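Local coordinates for protein hypothetical acetyltransferase (PDB 3S6F) that probably transfers an acetyl group from acetyl-coenzyme A to an amine, as a GNAT-family N-acetyltransferase, and binds coenzyme A and calcium, at residues 18-21 / 22-25; 37-40 / 41-44; 79-83 / 84-88; 91-94 / 95-99. All coordinates share one frame; numbering follows the deposited sequence. Where two conformers were deposited one is given.

In the fold
Contacts 1 and 2 lie together on one part of the chain: the loop turn 18-25 packs against helix 37-46, and its V19 carbonyl meets W41. Contacts 3 and 4 both touch coenzyme A and belong to consecutive elements, strand 73-81 with its following loop and helix 90-102. G25 O of contact 1 meets Q82 NE2, just past strand 73-81. Contact 4 lies nearest the chain's centre (about 9 Å between centres) and contact 1 farthest (about 15 Å), though all are only partly buried. In contacts 1 and 3 side chains grip backbone groups; contact 2 sets leucine packing beside a water-bridged edge; contact 4 carries an ionic network on a helix whose start holds phosphates.

Contact 1. Residues 18-21 / 22-25; sequences GVTP and AQLG
G18 opens the turn by placing its carbonyl beside the side-chain amide oxygen of Q23, with G18 O and Q23 OE1 3.1 Å apart. Two acceptors meet here, so no bond joins them; R54, which hydrogen-bonds to G18 O through NH2 and also packs on the Q23 side chain, probably eases the crowding of negative potential. V19 comes next and is buried, its CG1 lying 4.0 Å from L24 CG, the two side chains meeting at about a right angle; V19 packs on L52 and V60, and L24 shares V60. V19 O turns elsewhere, to W41 NE1 on helix 37-46. T20 carries the polar half. Its N-H donates to Q23 OE1 (3.0 Å, 162°), while T20 O accepts from Q23 N at 2.9 Å, so backbone and side chain of one glutamine hold both ends of one threonine. Q23 CG stands anti to its own carbonyl carbon (chi1 -67°), which sends the amide back along T20, CG passing 3.4 Å from T20 OG1. P21 starts the 3-10 turn, and P21 O receives L24 N at 2.9 Å. With a leucine in place of Q23, T20 N would probably be left without this acceptor and the loop before the turn would be less firmly held. The backbone already closes the turn; Q23 OE1 supplements it by giving T20 N, just ahead, an acceptor.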
loop_
_atom_site.group_PDB
_atom_site.type_symbol
_atom_site.label_atom_id
_atom_site.label_comp_id
_atom_site.label_asym_id
_atom_site.label_seq_id
_atom_site.Cartn_x
_atom_site.Cartn_y
_atom_site.Cartn_z
ATOM N N GLY A 18 -11.385 12.839 -19.760
ATOM C CA GLY A 18 -12.580 12.317 -20.393
ATOM C C GLY A 18 -13.439 11.434 -19.515
ATOM O O GLY A 18 -14.398 10.829 -20.007
ATOM N N VAL A 19 -13.133 11.348 -18.219
ATOM C CA VAL A 19 -13.909 10.535 -17.278
ATOM C C VAL A 19 -14.583 11.440 -16.269
ATOM O O VAL A 19 -13.914 12.211 -15.564
ATOM C CB VAL A 19 -12.993 9.571 -16.517
ATOM C CG1 VAL A 19 -13.790 8.722 -15.490
ATOM C CG2 VAL A 19 -12.223 8.676 -17.474
ATOM N N THR A 20 -15.906 11.350 -16.196
ATOM C CA THR A 20 -16.654 12.091 -15.214
ATOM C C THR A 20 -17.103 11.177 -14.079
ATOM O O THR A 20 -17.156 9.967 -14.244
ATOM C CB THR A 20 -17.916 12.691 -15.873
ATOM O OG1 THR A 20 -18.756 11.601 -16.288
ATOM C CG2 THR A 20 -17.549 13.597 -17.067
ATOM N N PRO A 21 -17.531 11.759 -12.951
ATOM C CA PRO A 21 -18.144 10.923 -11.905
ATOM C C PRO A 21 -19.365 10.157 -12.410
ATOM O O PRO A 21 -19.601 9.018 -12.003
ATOM C CB PRO A 21 -18.472 11.918 -10.791
ATOM C CG PRO A 21 -17.439 12.959 -10.973
ATOM C CD PRO A 21 -17.240 13.116 -12.462
ATOM N N ALA A 22 -20.107 10.749 -13.342
ATOM C CA ALA A 22 -21.263 10.079 -13.958
ATOM C C ALA A 22 -20.914 8.809 -14.696
ATOM O O ALA A 22 -21.817 8.045 -15.004
ATOM C CB ALA A 22 -22.021 11.006 -14.911
ATOM N N GLN A 23 -19.647 8.617 -15.039
ATOM C CA GLN A 23 -19.136 7.440 -15.716
ATOM C C GLN A 23 -18.481 6.435 -14.768
ATOM O O GLN A 23 -18.048 5.386 -15.207
ATOM C CB GLN A 23 -18.156 7.832 -16.807
ATOM C CG GLN A 23 -18.881 8.591 -17.930
ATOM C CD GLN A 23 -17.986 9.217 -18.938
ATOM O OE1 GLN A 23 -16.963 9.780 -18.573
ATOM N NE2 GLN A 23 -18.392 9.197 -20.212
ATOM N N LEU A 24 -18.472 6.725 -13.472
ATOM C CA LEU A 24 -17.860 5.906 -12.427
ATOM C C LEU A 24 -18.904 5.285 -11.504
ATOM O O LEU A 24 -18.556 4.780 -10.447
ATOM C CB LEU A 24 -16.840 6.743 -11.628
ATOM C CG LEU A 24 -15.534 7.012 -12.364
ATOM C CD1 LEU A 24 -14.751 8.099 -11.628
ATOM C CD2 LEU A 24 -14.674 5.777 -12.479
ATOM N N GLY A 25 -20.170 5.280 -11.891
ATOM C CA GLY A 25 -21.172 4.577 -11.150
ATOM C C GLY A 25 -21.113 3.074 -11.348
ATOM O O GLY A 25 -20.554 2.571 -12.332
#

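Contact 2. Residues 37-40 / 41-44; sequences PETL and WRIL
L40 and L44 meet one turn apart on the amphipathic alpha-helix 37-46, a case of i to i+4 packing in which a leucine flank lies on the sheet and a looser, water-bridged edge of T39 and R42 runs beside the second subunit. On the dense flank L40 CD1 lies 4.1 Å from L44 CG. L40 CG stands anti to its backbone N (chi1 180°), which carries the isobutyl group along the helix flank where the L44 branch arrives. Both leucines then press on F63 of strand 60-68, and L44 also on F50 and L52, so this flank seats the helix on the sheet. T39 divides its two branches. Its CG2 lies 4.0 Å from I43 CD1, near I71 of the second subunit, which packs on T39, R42 and I43. Its OG1 bonds to a water at 2.9 Å. In one of the two conformers modelled for R42, so with some doubt, that water accepts from R42 NE, T39 OG1 sits at the guanidinium edge, and NH1 hydrogen-bonds to I142 O. If T39 were a glycine, loss of both branches would probably open a gap beside I43 CD1 and leave the bridging water without one of its holders. The backbone bonds are regular throughout: I43 N gives its hydrogen to T39 O at 2.8 Å, and I43 CG1 rests 3.3 Å from that same oxygen.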
loop_
_atom_site.group_PDB
_atom_site.type_symbol
_atom_site.label_atom_id
_atom_site.label_comp_id
_atom_site.label_asym_id
_atom_site.label_seq_id
_atom_site.Cartn_x
_atom_site.Cartn_y
_atom_site.Cartn_z
ATOM N N PRO A 37 -19.648 7.928 -6.604
ATOM C CA PRO A 37 -18.823 8.052 -7.824
ATOM C C PRO A 37 -17.904 9.260 -7.782
ATOM O O PRO A 37 -16.791 9.199 -8.285
ATOM C CB PRO A 37 -19.871 8.125 -8.913
ATOM C CG PRO A 37 -21.044 7.323 -8.336
ATOM C CD PRO A 37 -21.085 7.721 -6.901
ATOM N N GLU A 38 -18.369 10.345 -7.177
ATOM C CA GLU A 38 -17.537 11.532 -7.003
ATOM C C GLU A 38 -16.321 11.224 -6.132
ATOM O O GLU A 38 -15.187 11.637 -6.440
ATOM C CB GLU A 38 -18.356 12.671 -6.390
ATOM C CG GLU A 38 -19.466 13.224 -7.300
ATOM C CD GLU A 38 -20.738 12.324 -7.486
ATOM O OE1 GLU A 38 -21.077 11.363 -6.690
ATOM O OE2 GLU A 38 -21.452 12.607 -8.509
ATOM N N THR A 39 -16.521 10.468 -5.049
ATOM C CA THR A 39 -15.421 10.059 -4.213
ATOM C C THR A 39 -14.476 9.116 -4.932
ATOM O O THR A 39 -13.257 9.212 -4.784
ATOM C CB THR A 39 -15.909 9.506 -2.867
ATOM O OG1 THR A 39 -16.621 10.574 -2.218
ATOM C CG2 THR A 39 -14.743 9.038 -1.994
ATOM N N LEU A 40 -15.009 8.176 -5.706
ATOM C CA LEU A 40 -14.170 7.302 -6.510
ATOM C C LEU A 40 -13.264 8.102 -7.450
ATOM O O LEU A 40 -12.095 7.794 -7.606
ATOM C CB LEU A 40 -15.009 6.240 -7.231
ATOM C CG LEU A 40 -14.219 5.260 -8.123
ATOM C CD1 LEU A 40 -13.069 4.580 -7.398
ATOM C CD2 LEU A 40 -15.172 4.217 -8.717
ATOM N N TRP A 41 -13.824 9.136 -8.072
ATOM C CA TRP A 41 -13.017 9.986 -8.932
ATOM C C TRP A 41 -11.834 10.553 -8.137
ATOM O O TRP A 41 -10.684 10.530 -8.580
ATOM C CB TRP A 41 -13.913 11.107 -9.513
ATOM C CG TRP A 41 -13.360 11.831 -10.702
ATOM C CD1 TRP A 41 -13.732 11.635 -11.995
ATOM C CD2 TRP A 41 -12.346 12.834 -10.726
ATOM N NE1 TRP A 41 -13.025 12.435 -12.821
ATOM C CE2 TRP A 41 -12.169 13.202 -12.086
ATOM C CE3 TRP A 41 -11.574 13.474 -9.757
ATOM C CZ2 TRP A 41 -11.263 14.139 -12.482
ATOM C CZ3 TRP A 41 -10.658 14.424 -10.176
ATOM C CH2 TRP A 41 -10.501 14.713 -11.541
ATOM N N ARG A 42 -12.092 11.053 -6.930
ATOM C CA ARG A 42 -11.008 11.590 -6.084
ATOM C C ARG A 42 -9.998 10.513 -5.665
ATOM O O ARG A 42 -8.784 10.769 -5.645
ATOM C CB ARG A 42 -11.554 12.331 -4.879
ATOM C CG ARG A 42 -12.399 13.553 -5.198
ATOM C CD ARG A 42 -12.794 14.340 -3.891
ATOM N NE ARG A 42 -13.647 13.559 -2.936
ATOM C CZ ARG A 42 -13.340 13.131 -1.704
ATOM N NH1 ARG A 42 -12.149 13.352 -1.148
ATOM N NH2 ARG A 42 -14.247 12.423 -1.017
ATOM N N ILE A 43 -10.501 9.316 -5.344
ATOM C CA ILE A 43 -9.605 8.201 -5.022
ATOM C C ILE A 43 -8.638 7.914 -6.167
ATOM O O ILE A 43 -7.437 7.779 -5.968
ATOM C CB ILE A 43 -10.445 6.936 -4.624
ATOM C CG1 ILE A 43 -11.120 7.145 -3.273
ATOM C CG2 ILE A 43 -9.578 5.692 -4.624
ATOM C CD1 ILE A 43 -12.212 6.129 -2.952
ATOM N N LEU A 44 -9.194 7.863 -7.366
ATOM C CA LEU A 44 -8.355 7.632 -8.527
ATOM C C LEU A 44 -7.360 8.753 -8.725
ATOM O O LEU A 44 -6.197 8.532 -9.054
ATOM C CB LEU A 44 -9.228 7.392 -9.764
ATOM C CG LEU A 44 -10.065 6.094 -9.717
ATOM C CD1 LEU A 44 -11.182 6.183 -10.767
ATOM C CD2 LEU A 44 -9.224 4.876 -9.897
HETATM O O HOH W 1 -16.413 13.341 -3.080
#

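Contact 3. Residues 79-83 / 84-88; sequences LEVQA and GWRSL. With CA (calcium ion), chain D; COA (coenzyme A), chain B.
R86 reaches back from the loop to V81, the last residue of strand 73-81, touching protein and cofactor along its length. CB lies 3.4 Å from coenzyme A O4A, a pyrophosphate oxygen. CG passes 3.9 Å from V81 CG1. Since the chain runs straight from CG to NE (chi3 -174°), CD slides along the pantetheine, 3.6 Å from coenzyme A OAP, and NE arrives at V81 O, to which it donates over 2.8 Å at a bent 134°; NH2 adds a weak bond to the same oxygen. Coenzyme A N8P lies off-centre over one guanidinium face. In one of its two modelled conformers A83 places CA over the centre of the other, with CB 3.6 Å from R86 NH1, so this side is less certain. NH2 also forms a salt bridge with E29, while the E80 carboxylate, held by the backbone N of F28 and of E29, stays beyond salt-bridge range. V81 N donates almost straight to coenzyme A O9P (2.9 Å, 177°). Further on, S87 OG gives its hydrogen to coenzyme A O8A at 2.6 Å and, with S87 O and four waters, binds the calcium ion. R86 to G91 fit the R-x-x-G-x-G/A pyrophosphate loop of GNAT enzymes. It joins strand 73-81 to helix 90-102, whose L90 and L94 pack on V81, while L79 leans on F119 and Y120 of helix 117-122.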
loop_
_atom_site.group_PDB
_atom_site.type_symbol
_atom_site.label_atom_id
_atom_site.label_comp_id
_atom_site.label_asym_id
_atom_site.label_seq_id
_atom_site.Cartn_x
_atom_site.Cartn_y
_atom_site.Cartn_z
ATOM N N LEU A 79 -9.685 -3.493 -6.770
ATOM C CA LEU A 79 -9.825 -4.080 -8.098
ATOM C C LEU A 79 -11.284 -4.479 -8.238
ATOM O O LEU A 79 -11.781 -5.253 -7.418
ATOM C CB LEU A 79 -8.921 -5.305 -8.255
ATOM C CG LEU A 79 -9.134 -6.158 -9.514
ATOM C CD1 LEU A 79 -8.681 -5.416 -10.771
ATOM C CD2 LEU A 79 -8.447 -7.514 -9.362
ATOM N N GLU A 80 -11.956 -4.023 -9.289
ATOM C CA GLU A 80 -13.333 -4.430 -9.467
ATOM C C GLU A 80 -13.718 -4.333 -10.922
ATOM O O GLU A 80 -13.402 -3.392 -11.636
ATOM C CB GLU A 80 -14.299 -3.571 -8.644
ATOM C CG GLU A 80 -15.718 -4.114 -8.604
ATOM C CD GLU A 80 -16.625 -3.360 -7.632
ATOM O OE1 GLU A 80 -16.188 -2.317 -7.090
ATOM O OE2 GLU A 80 -17.783 -3.806 -7.433
ATOM N N VAL A 81 -14.440 -5.370 -11.356
ATOM C CA VAL A 81 -15.091 -5.433 -12.658
ATOM C C VAL A 81 -16.575 -5.566 -12.390
ATOM O O VAL A 81 -16.998 -6.361 -11.556
ATOM C CB VAL A 81 -14.558 -6.615 -13.511
ATOM C CG1 VAL A 81 -15.372 -6.828 -14.775
ATOM C CG2 VAL A 81 -13.060 -6.414 -13.820
ATOM N N GLN A 82 -17.378 -4.774 -13.083
ATOM C CA GLN A 82 -18.832 -4.830 -12.874
ATOM C C GLN A 82 -19.347 -6.209 -13.259
ATOM O O GLN A 82 -18.864 -6.821 -14.203
ATOM C CB GLN A 82 -19.533 -3.719 -13.644
ATOM C CG GLN A 82 -19.109 -2.373 -13.058
ATOM C CD GLN A 82 -19.896 -1.198 -13.504
ATOM O OE1 GLN A 82 -20.833 -1.348 -14.261
ATOM N NE2 GLN A 82 -19.541 0.006 -13.013
ATOM N N ALA A 83 -20.348 -6.746 -12.548
ATOM C CA ALA A 83 -20.664 -8.190 -12.656
ATOM C C ALA A 83 -20.939 -8.725 -14.079
ATOM O O ALA A 83 -20.521 -9.827 -14.389
ATOM C CB ALA A 83 -21.845 -8.584 -11.685
ATOM N N GLY A 84 -21.604 -7.952 -14.938
ATOM C CA GLY A 84 -21.953 -8.388 -16.297
ATOM C C GLY A 84 -20.771 -8.537 -17.227
ATOM O O GLY A 84 -20.900 -9.034 -18.330
ATOM N N TRP A 85 -19.615 -8.085 -16.747
ATOM C CA TRP A 85 -18.367 -8.025 -17.507
ATOM C C TRP A 85 -17.302 -8.958 -16.971
ATOM O O TRP A 85 -16.204 -8.988 -17.530
ATOM C CB TRP A 85 -17.817 -6.588 -17.530
ATOM C CG TRP A 85 -18.556 -5.719 -18.492
ATOM C CD1 TRP A 85 -19.525 -4.820 -18.224
ATOM C CD2 TRP A 85 -18.377 -5.706 -19.909
ATOM N NE1 TRP A 85 -19.956 -4.212 -19.384
ATOM C CE2 TRP A 85 -19.278 -4.768 -20.437
ATOM C CE3 TRP A 85 -17.572 -6.431 -20.788
ATOM C CZ2 TRP A 85 -19.361 -4.507 -21.811
ATOM C CZ3 TRP A 85 -17.650 -6.163 -22.142
ATOM C CH2 TRP A 85 -18.541 -5.217 -22.622
ATOM N N ARG A 86 -17.590 -9.668 -15.878
ATOM C CA ARG A 86 -16.677 -10.636 -15.286
ATOM C C ARG A 86 -16.564 -11.882 -16.157
ATOM O O ARG A 86 -17.424 -12.157 -17.010
ATOM C CB ARG A 86 -17.153 -11.001 -13.878
ATOM C CG ARG A 86 -17.067 -9.828 -12.937
ATOM C CD ARG A 86 -17.605 -10.160 -11.554
ATOM N NE ARG A 86 -17.626 -8.946 -10.748
ATOM C CZ ARG A 86 -18.473 -8.680 -9.796
ATOM N NH1 ARG A 86 -19.298 -9.601 -9.306
ATOM N NH2 ARG A 86 -18.450 -7.521 -9.201
ATOM N N SER A 87 -15.533 -12.679 -15.899
ATOM C CA SER A 87 -15.369 -13.985 -16.533
ATOM C C SER A 87 -14.964 -13.885 -18.003
ATOM O O SER A 87 -15.150 -14.850 -18.783
ATOM C CB SER A 87 -16.598 -14.877 -16.365
ATOM O OG SER A 87 -16.280 -16.249 -16.562
ATOM N N LEU A 88 -14.405 -12.750 -18.394
ATOM C CA LEU A 88 -13.882 -12.526 -19.736
ATOM C C LEU A 88 -12.382 -12.276 -19.736
ATOM O O LEU A 88 -11.793 -12.039 -20.783
ATOM C CB LEU A 88 -14.578 -11.344 -20.407
ATOM C CG LEU A 88 -16.044 -11.461 -20.673
ATOM C CD1 LEU A 88 -16.647 -10.139 -21.117
ATOM C CD2 LEU A 88 -16.300 -12.601 -21.699
HETATM CA CA CA D . -15.729 -17.157 -18.756
HETATM N N1A COA B . -14.750 -16.758 -5.776
HETATM C C2A COA B . -14.147 -17.749 -6.520
HETATM N N3A COA B . -13.452 -17.474 -7.675
HETATM C C4A COA B . -13.388 -16.184 -8.091
HETATM C C5A COA B . -14.014 -15.169 -7.374
HETATM C C6A COA B . -14.682 -15.454 -6.185
HETATM N N6A COA B . -15.262 -14.502 -5.445
HETATM N N7A COA B . -13.780 -14.005 -8.037
HETATM C C8A COA B . -13.046 -14.287 -9.135
HETATM N N9A COA B . -12.797 -15.629 -9.186
HETATM C C1B COA B . -12.001 -16.342 -10.183
HETATM C C2B COA B . -12.821 -17.369 -10.952
HETATM O O2B COA B . -11.940 -18.410 -11.242
HETATM C C3B COA B . -13.204 -16.682 -12.254
HETATM O O3B COA B . -13.474 -17.572 -13.324
HETATM P P3B COA B . -15.004 -17.975 -13.689
HETATM O O7A COA B . -15.579 -18.615 -12.450
HETATM O O8A COA B . -15.747 -16.712 -14.041
HETATM O O9A COA B . -14.885 -18.929 -14.853
HETATM C C4B COA B . -11.953 -15.845 -12.465
HETATM O O4B COA B . -11.530 -15.453 -11.166
HETATM C C5B COA B . -12.189 -14.622 -13.332
HETATM O O5B COA B . -10.937 -14.112 -13.754
HETATM P P1A COA B . -10.951 -12.889 -14.809
HETATM O O1A COA B . -9.522 -12.656 -15.152
HETATM O O2A COA B . -11.924 -13.108 -15.931
HETATM O O3A COA B . -11.406 -11.697 -13.851
HETATM P P2A COA B . -12.829 -10.959 -13.764
HETATM O O4A COA B . -13.912 -11.961 -13.639
HETATM O O5A COA B . -12.902 -9.975 -14.879
HETATM O O6A COA B . -12.593 -10.151 -12.416
HETATM C CBP COA B . -12.591 -9.981 -10.032
HETATM C CCP COA B . -12.173 -10.821 -11.228
HETATM C CDP COA B . -11.953 -8.583 -10.146
HETATM C CEP COA B . -12.078 -10.661 -8.742
HETATM C CAP COA B . -14.128 -9.920 -10.060
HETATM O OAP COA B . -14.691 -11.169 -9.703
HETATM C C9P COA B . -14.642 -8.871 -9.101
HETATM O O9P COA B . -14.747 -7.604 -9.481
HETATM N N8P COA B . -15.049 -9.221 -7.888
HETATM C C7P COA B . -15.552 -8.245 -6.928
HETATM C C6P COA B . -14.457 -7.387 -6.277
HETATM C C5P COA B . -13.315 -8.248 -5.819
HETATM O O5P COA B . -13.544 -9.274 -5.172
HETATM N N4P COA B . -12.090 -7.812 -6.149
HETATM C C3P COA B . -10.879 -8.366 -5.592
HETATM C C2P COA B . -10.331 -7.367 -4.574
HETATM S S1P COA B . -11.346 -7.248 -3.063
HETATM O O HOH W 2 -16.297 -18.996 -17.244
HETATM O O HOH W 3 -15.142 -16.723 -20.943
HETATM O O HOH W 4 -16.242 -19.062 -20.164
HETATM O O HOH W 5 -13.637 -17.523 -17.650
#

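Contact 4. Residues 91-94 / 95-99; sequences GSEL and MRRVL. With COA (coenzyme A), chain B.
E93 shares one carboxylate between two arginines on the next turn of helix 90-102, with i to i+3 and i to i+4 spacings. OE1 takes R96 NH2 at 2.8 Å in a nearly straight bond (165°). OE2 offers its anti lone pair to R97 NE at 2.8 Å, but this bond is bent and OE2 sits tilted from the R97 guanidinium plane. CG of E93 lies anti to the backbone N and the chain then bends, which swings the carboxylate between its partners; the guanidinium planes stand 61° (R96) and 62° (R97) from it. S92 O lies 3.8 Å over the centre of the R96 group. In the next shell, one water accepts from R96 NE and another from R97 NH2, each also giving a weak bond to OE2, and R97 makes a cation-pi contact with F12. Farther out, the helix start grips coenzyme A: G91 N donates to O5A and S92 OG to O1A. L94 and V98 pack on V81 and I76 of strand 73-81, the first strand of the beta-alpha-beta unit, and on strands 49-54 and 60-68. With one carboxylate shared by two arginines, the salt-bridge network probably keeps a net positive charge.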
loop_
_atom_site.group_PDB
_atom_site.type_symbol
_atom_site.label_atom_id
_atom_site.label_comp_id
_atom_site.label_asym_id
_atom_site.label_seq_id
_atom_site.Cartn_x
_atom_site.Cartn_y
_atom_site.Cartn_z
ATOM N N GLY A 91 -10.436 -8.668 -15.298
ATOM C CA GLY A 91 -9.762 -8.441 -14.038
ATOM C C GLY A 91 -8.283 -8.762 -14.122
ATOM O O GLY A 91 -7.443 -8.030 -13.601
ATOM N N SER A 92 -7.957 -9.894 -14.752
ATOM C CA SER A 92 -6.564 -10.278 -14.943
ATOM C C SER A 92 -5.821 -9.258 -15.800
ATOM O O SER A 92 -4.665 -8.920 -15.512
ATOM C CB SER A 92 -6.486 -11.651 -15.574
ATOM O OG SER A 92 -6.996 -12.649 -14.687
ATOM N N GLU A 93 -6.473 -8.768 -16.840
ATOM C CA GLU A 93 -5.878 -7.777 -17.715
ATOM C C GLU A 93 -5.604 -6.464 -16.974
ATOM O O GLU A 93 -4.548 -5.850 -17.172
ATOM C CB GLU A 93 -6.764 -7.565 -18.938
ATOM C CG GLU A 93 -6.185 -6.590 -19.955
ATOM C CD GLU A 93 -4.954 -7.047 -20.677
ATOM O OE1 GLU A 93 -4.698 -8.273 -20.697
ATOM O OE2 GLU A 93 -4.235 -6.196 -21.209
ATOM N N LEU A 94 -6.566 -6.023 -16.156
ATOM C CA LEU A 94 -6.361 -4.837 -15.342
ATOM C C LEU A 94 -5.153 -5.003 -14.435
ATOM O O LEU A 94 -4.358 -4.076 -14.255
ATOM C CB LEU A 94 -7.624 -4.535 -14.547
ATOM C CG LEU A 94 -8.758 -3.903 -15.361
ATOM C CD1 LEU A 94 -10.072 -3.961 -14.556
ATOM C CD2 LEU A 94 -8.431 -2.484 -15.786
HETATM N N MSE A 95 -5.037 -6.172 -13.796
HETATM C CA MSE A 95 -3.885 -6.427 -12.943
HETATM C C MSE A 95 -2.562 -6.375 -13.721
HETATM O O MSE A 95 -1.590 -5.747 -13.283
HETATM C CB MSE A 95 -4.036 -7.773 -12.232
HETATM C CG MSE A 95 -4.997 -7.779 -11.085
HETATM SE SE MSE A 95 -4.438 -6.671 -9.592
HETATM C CE MSE A 95 -2.817 -7.698 -9.127
ATOM N N ARG A 96 -2.514 -7.027 -14.880
ATOM C CA ARG A 96 -1.286 -6.958 -15.663
ATOM C C ARG A 96 -0.963 -5.499 -16.030
ATOM O O ARG A 96 0.194 -5.064 -15.958
ATOM C CB ARG A 96 -1.415 -7.809 -16.934
ATOM C CG ARG A 96 -1.365 -9.314 -16.720
ATOM C CD ARG A 96 -1.281 -10.082 -18.035
ATOM N NE ARG A 96 -2.518 -10.021 -18.761
ATOM C CZ ARG A 96 -3.527 -10.882 -18.589
ATOM N NH1 ARG A 96 -3.433 -11.924 -17.747
ATOM N NH2 ARG A 96 -4.617 -10.677 -19.303
ATOM N N ARG A 97 -1.980 -4.736 -16.430
ATOM C CA ARG A 97 -1.753 -3.351 -16.823
ATOM C C ARG A 97 -1.311 -2.482 -15.657
ATOM O O ARG A 97 -0.460 -1.622 -15.848
ATOM C CB ARG A 97 -2.985 -2.791 -17.514
ATOM C CG ARG A 97 -3.144 -3.364 -18.929
ATOM C CD ARG A 97 -4.465 -2.971 -19.536
ATOM N NE ARG A 97 -4.598 -3.443 -20.913
ATOM C CZ ARG A 97 -4.306 -2.718 -21.985
ATOM N NH1 ARG A 97 -3.876 -1.470 -21.900
ATOM N NH2 ARG A 97 -4.512 -3.269 -23.182
ATOM N N VAL A 98 -1.855 -2.678 -14.456
ATOM C CA VAL A 98 -1.427 -1.832 -13.336
ATOM C C VAL A 98 0.004 -2.189 -12.913
ATOM O O VAL A 98 0.779 -1.307 -12.539
ATOM C CB VAL A 98 -2.417 -1.854 -12.157
ATOM C CG1 VAL A 98 -2.296 -3.082 -11.257
ATOM C CG2 VAL A 98 -2.273 -0.560 -11.343
ATOM N N LEU A 99 0.364 -3.474 -13.038
ATOM C CA LEU A 99 1.729 -3.878 -12.733
ATOM C C LEU A 99 2.703 -3.228 -13.724
ATOM O O LEU A 99 3.772 -2.767 -13.323
ATOM C CB LEU A 99 1.858 -5.410 -12.686
ATOM C CG LEU A 99 1.117 -6.084 -11.540
ATOM C CD1 LEU A 99 1.065 -7.601 -11.754
ATOM C CD2 LEU A 99 1.716 -5.731 -10.199
HETATM N N1A COA B . -14.750 -16.758 -5.776
HETATM C C2A COA B . -14.147 -17.749 -6.520
HETATM N N3A COA B . -13.452 -17.474 -7.675
HETATM C C4A COA B . -13.388 -16.184 -8.091
HETATM C C5A COA B . -14.014 -15.169 -7.374
HETATM C C6A COA B . -14.682 -15.454 -6.185
HETATM N N6A COA B . -15.262 -14.502 -5.445
HETATM N N7A COA B . -13.780 -14.005 -8.037
HETATM C C8A COA B . -13.046 -14.287 -9.135
HETATM N N9A COA B . -12.797 -15.629 -9.186
HETATM C C1B COA B . -12.001 -16.342 -10.183
HETATM C C2B COA B . -12.821 -17.369 -10.952
HETATM O O2B COA B . -11.940 -18.410 -11.242
HETATM C C3B COA B . -13.204 -16.682 -12.254
HETATM O O3B COA B . -13.474 -17.572 -13.324
HETATM P P3B COA B . -15.004 -17.975 -13.689
HETATM O O7A COA B . -15.579 -18.615 -12.450
HETATM O O8A COA B . -15.747 -16.712 -14.041
HETATM O O9A COA B . -14.885 -18.929 -14.853
HETATM C C4B COA B . -11.953 -15.845 -12.465
HETATM O O4B COA B . -11.530 -15.453 -11.166
HETATM C C5B COA B . -12.189 -14.622 -13.332
HETATM O O5B COA B . -10.937 -14.112 -13.754
HETATM P P1A COA B . -10.951 -12.889 -14.809
HETATM O O1A COA B . -9.522 -12.656 -15.152
HETATM O O2A COA B . -11.924 -13.108 -15.931
HETATM O O3A COA B . -11.406 -11.697 -13.851
HETATM P P2A COA B . -12.829 -10.959 -13.764
HETATM O O4A COA B . -13.912 -11.961 -13.639
HETATM O O5A COA B . -12.902 -9.975 -14.879
HETATM O O6A COA B . -12.593 -10.151 -12.416
HETATM C CBP COA B . -12.591 -9.981 -10.032
HETATM C CCP COA B . -12.173 -10.821 -11.228
HETATM C CDP COA B . -11.953 -8.583 -10.146
HETATM C CEP COA B . -12.078 -10.661 -8.742
HETATM C CAP COA B . -14.128 -9.920 -10.060
HETATM O OAP COA B . -14.691 -11.169 -9.703
HETATM C C9P COA B . -14.642 -8.871 -9.101
HETATM O O9P COA B . -14.747 -7.604 -9.481
HETATM N N8P COA B . -15.049 -9.221 -7.888
HETATM C C7P COA B . -15.552 -8.245 -6.928
HETATM C C6P COA B . -14.457 -7.387 -6.277
HETATM C C5P COA B . -13.315 -8.248 -5.819
HETATM O O5P COA B . -13.544 -9.274 -5.172
HETATM N N4P COA B . -12.090 -7.812 -6.149
HETATM C C3P COA B . -10.879 -8.366 -5.592
HETATM C C2P COA B . -10.331 -7.367 -4.574
HETATM S S1P COA B . -11.346 -7.248 -3.063
HETATM O O HOH W 6 -5.997 -5.687 -24.044
HETATM O O HOH W 7 -1.754 -7.649 -20.604
#